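Local coordinates for periplasmic binding protein (PDB 4MX8), which probably serves as the extracytoplasmic solute-binding component of a transport system, perhaps one for an iron-siderophore or cobalamin-type ligand, at residues L108-G113 / I129-R134. Sequence-based numbering, arbitrary orientation.
Sequences LIVVGG and IDLSLR
With its CG1 anti to the backbone N (chi1 -175°), Val-110 lays that methyl 3.8 Å from Leu-131 CD1 and leaves CG2 4.1 Å from Ile-129 CG1. Ile-129 carries this CG1 between its own backbone N and carbonyl carbon (chi1 58°), alongside the valine and pointing the same way. The beta-branched valine and isoleucine suit extended strand positions, and the longer Leu-131, crossing the valine at a slant, continues the apolar layer, which helices 54-62 and 137-152 cover. Between the strands the backbone bonds run in parallel register: Ile-129 N gives to Ile-109 O (3.0 Å), Ile-129 O receives Val-111 N, and Val-111 O receives Leu-131 N.

At the strand ends, polar groups take over. Asp-130 OD1 accepts twice, from Ser-132 OG (2.7 Å) on its syn lone pair and from Ser-132 N from above the carboxylate plane, while OD2 is held by Trp-21 NE1. The serine hydroxyl, thus oriented, also accepts from Gly-113 N (3.1 Å), bridging the two loops. Gly-112 suits its place because a CB there would probably press on Ser-132 N and Leu-131 C. With an alanine here instead of Asp-130, Ser-132 N and Trp-21 NE1 would probably lose their acceptor, and the serine hydroxyl would be likely to turn away from Gly-113.

Asp-130, the last residue of strand 128-130, thus opens an Asx turn that Ser-132 N closes, at the carboxyl end of a parallel beta-alpha-beta unit in which helix 119-123 links neighbouring parallel strands, in keeping with the alpha/beta lobes of TroA-like binding proteins.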
loop_
_atom_site.group_PDB
_atom_site.type_symbol
_atom_site.label_atom_id
_atom_site.label_comp_id
_atom_site.label_asym_id
_atom_site.label_seq_id
_atom_site.Cartn_x
_atom_site.Cartn_y
_atom_site.Cartn_z
ATOM N N LEU A 108 -7.222 -9.602 19.425
ATOM C CA LEU A 108 -6.074 -9.062 18.695
ATOM C C LEU A 108 -6.517 -7.853 17.879
ATOM O O LEU A 108 -7.549 -7.892 17.214
ATOM C CB LEU A 108 -5.453 -10.120 17.775
ATOM C CG LEU A 108 -4.367 -9.624 16.815
ATOM C CD1 LEU A 108 -3.242 -9.009 17.605
ATOM C CD2 LEU A 108 -3.840 -10.745 15.938
ATOM N N ILE A 109 -5.749 -6.776 17.938
ATOM C CA ILE A 109 -6.057 -5.591 17.145
ATOM C C ILE A 109 -4.853 -5.273 16.274
ATOM O O ILE A 109 -3.720 -5.281 16.754
ATOM C CB ILE A 109 -6.375 -4.373 18.034
ATOM C CG1 ILE A 109 -7.577 -4.666 18.929
ATOM C CG2 ILE A 109 -6.621 -3.122 17.195
ATOM C CD1 ILE A 109 -7.850 -3.573 19.929
ATOM N N VAL A 110 -5.087 -5.010 14.991
ATOM C CA VAL A 110 -3.980 -4.754 14.079
ATOM C C VAL A 110 -4.110 -3.383 13.464
ATOM O O VAL A 110 -5.138 -3.025 12.884
ATOM C CB VAL A 110 -3.866 -5.806 12.957
ATOM C CG1 VAL A 110 -2.618 -5.542 12.131
ATOM C CG2 VAL A 110 -3.782 -7.183 13.544
ATOM N N VAL A 111 -3.034 -2.626 13.567
ATOM C CA VAL A 111 -3.053 -1.234 13.188
ATOM C C VAL A 111 -1.867 -0.986 12.251
ATOM O O VAL A 111 -0.928 -1.783 12.205
ATOM C CB VAL A 111 -2.990 -0.398 14.480
ATOM C CG1 VAL A 111 -1.682 0.358 14.604
ATOM C CG2 VAL A 111 -4.183 0.502 14.590
ATOM N N GLY A 112 -1.904 0.091 11.479
ATOM C CA GLY A 112 -0.760 0.413 10.648
ATOM C C GLY A 112 -1.004 1.624 9.778
ATOM O O GLY A 112 -2.148 2.012 9.533
ATOM N N GLY A 113 0.079 2.226 9.307
ATOM C CA GLY A 113 -0.021 3.368 8.428
ATOM C C GLY A 113 -0.814 4.510 9.021
ATOM O O GLY A 113 -0.411 5.122 10.026
ATOM N N ILE A 129 -0.866 -4.829 17.535
ATOM C CA ILE A 129 0.402 -4.721 16.851
ATOM C C ILE A 129 0.275 -3.728 15.720
ATOM O O ILE A 129 -0.813 -3.498 15.185
ATOM C CB ILE A 129 0.907 -6.076 16.313
ATOM C CG1 ILE A 129 -0.107 -6.698 15.356
ATOM C CG2 ILE A 129 1.190 -7.027 17.450
ATOM C CD1 ILE A 129 0.268 -8.110 14.964
ATOM N N ASP A 130 1.413 -3.149 15.367
ATOM C CA ASP A 130 1.511 -2.115 14.352
ATOM C C ASP A 130 2.356 -2.692 13.219
ATOM O O ASP A 130 3.554 -2.923 13.366
ATOM C CB ASP A 130 2.160 -0.886 14.998
ATOM C CG ASP A 130 2.621 0.157 14.007
ATOM O OD1 ASP A 130 2.225 0.112 12.819
ATOM O OD2 ASP A 130 3.382 1.052 14.458
ATOM N N LEU A 131 1.714 -2.971 12.096
ATOM C CA LEU A 131 2.423 -3.559 10.977
ATOM C C LEU A 131 2.678 -2.519 9.892
ATOM O O LEU A 131 2.620 -2.832 8.710
ATOM C CB LEU A 131 1.649 -4.754 10.408
ATOM C CG LEU A 131 1.298 -5.893 11.368
ATOM C CD1 LEU A 131 0.555 -6.970 10.613
ATOM C CD2 LEU A 131 2.519 -6.489 12.030
ATOM N N SER A 132 2.952 -1.283 10.307
ATOM C CA SER A 132 3.359 -0.210 9.394
ATOM C C SER A 132 4.498 -0.663 8.483
ATOM O O SER A 132 5.256 -1.581 8.821
ATOM C CB SER A 132 3.836 1.014 10.200
ATOM O OG SER A 132 2.776 1.742 10.799
ATOM N N LEU A 133 4.633 -0.015 7.330
ATOM C CA LEU A 133 5.724 -0.363 6.427
ATOM C C LEU A 133 7.065 0.001 7.049
ATOM O O LEU A 133 7.245 1.097 7.555
ATOM C CB LEU A 133 5.552 0.346 5.094
ATOM C CG LEU A 133 6.532 -0.117 4.020
ATOM C CD1 LEU A 133 5.846 0.030 2.699
ATOM C CD2 LEU A 133 7.869 0.669 4.028
ATOM N N ARG A 134 8.012 -0.924 6.998
ATOM C CA ARG A 134 9.343 -0.694 7.558
ATOM C C ARG A 134 10.457 -0.963 6.548
ATOM O O ARG A 134 10.738 -2.109 6.199
ATOM C CB ARG A 134 9.566 -1.573 8.785
ATOM C CG ARG A 134 9.806 -0.781 10.053
ATOM C CD ARG A 134 8.574 -0.796 10.927
ATOM N NE ARG A 134 8.114 -2.157 11.217
ATOM C CZ ARG A 134 6.919 -2.439 11.729
ATOM N NH1 ARG A 134 6.074 -1.451 12.000
ATOM N NH2 ARG A 134 6.566 -3.700 11.962
#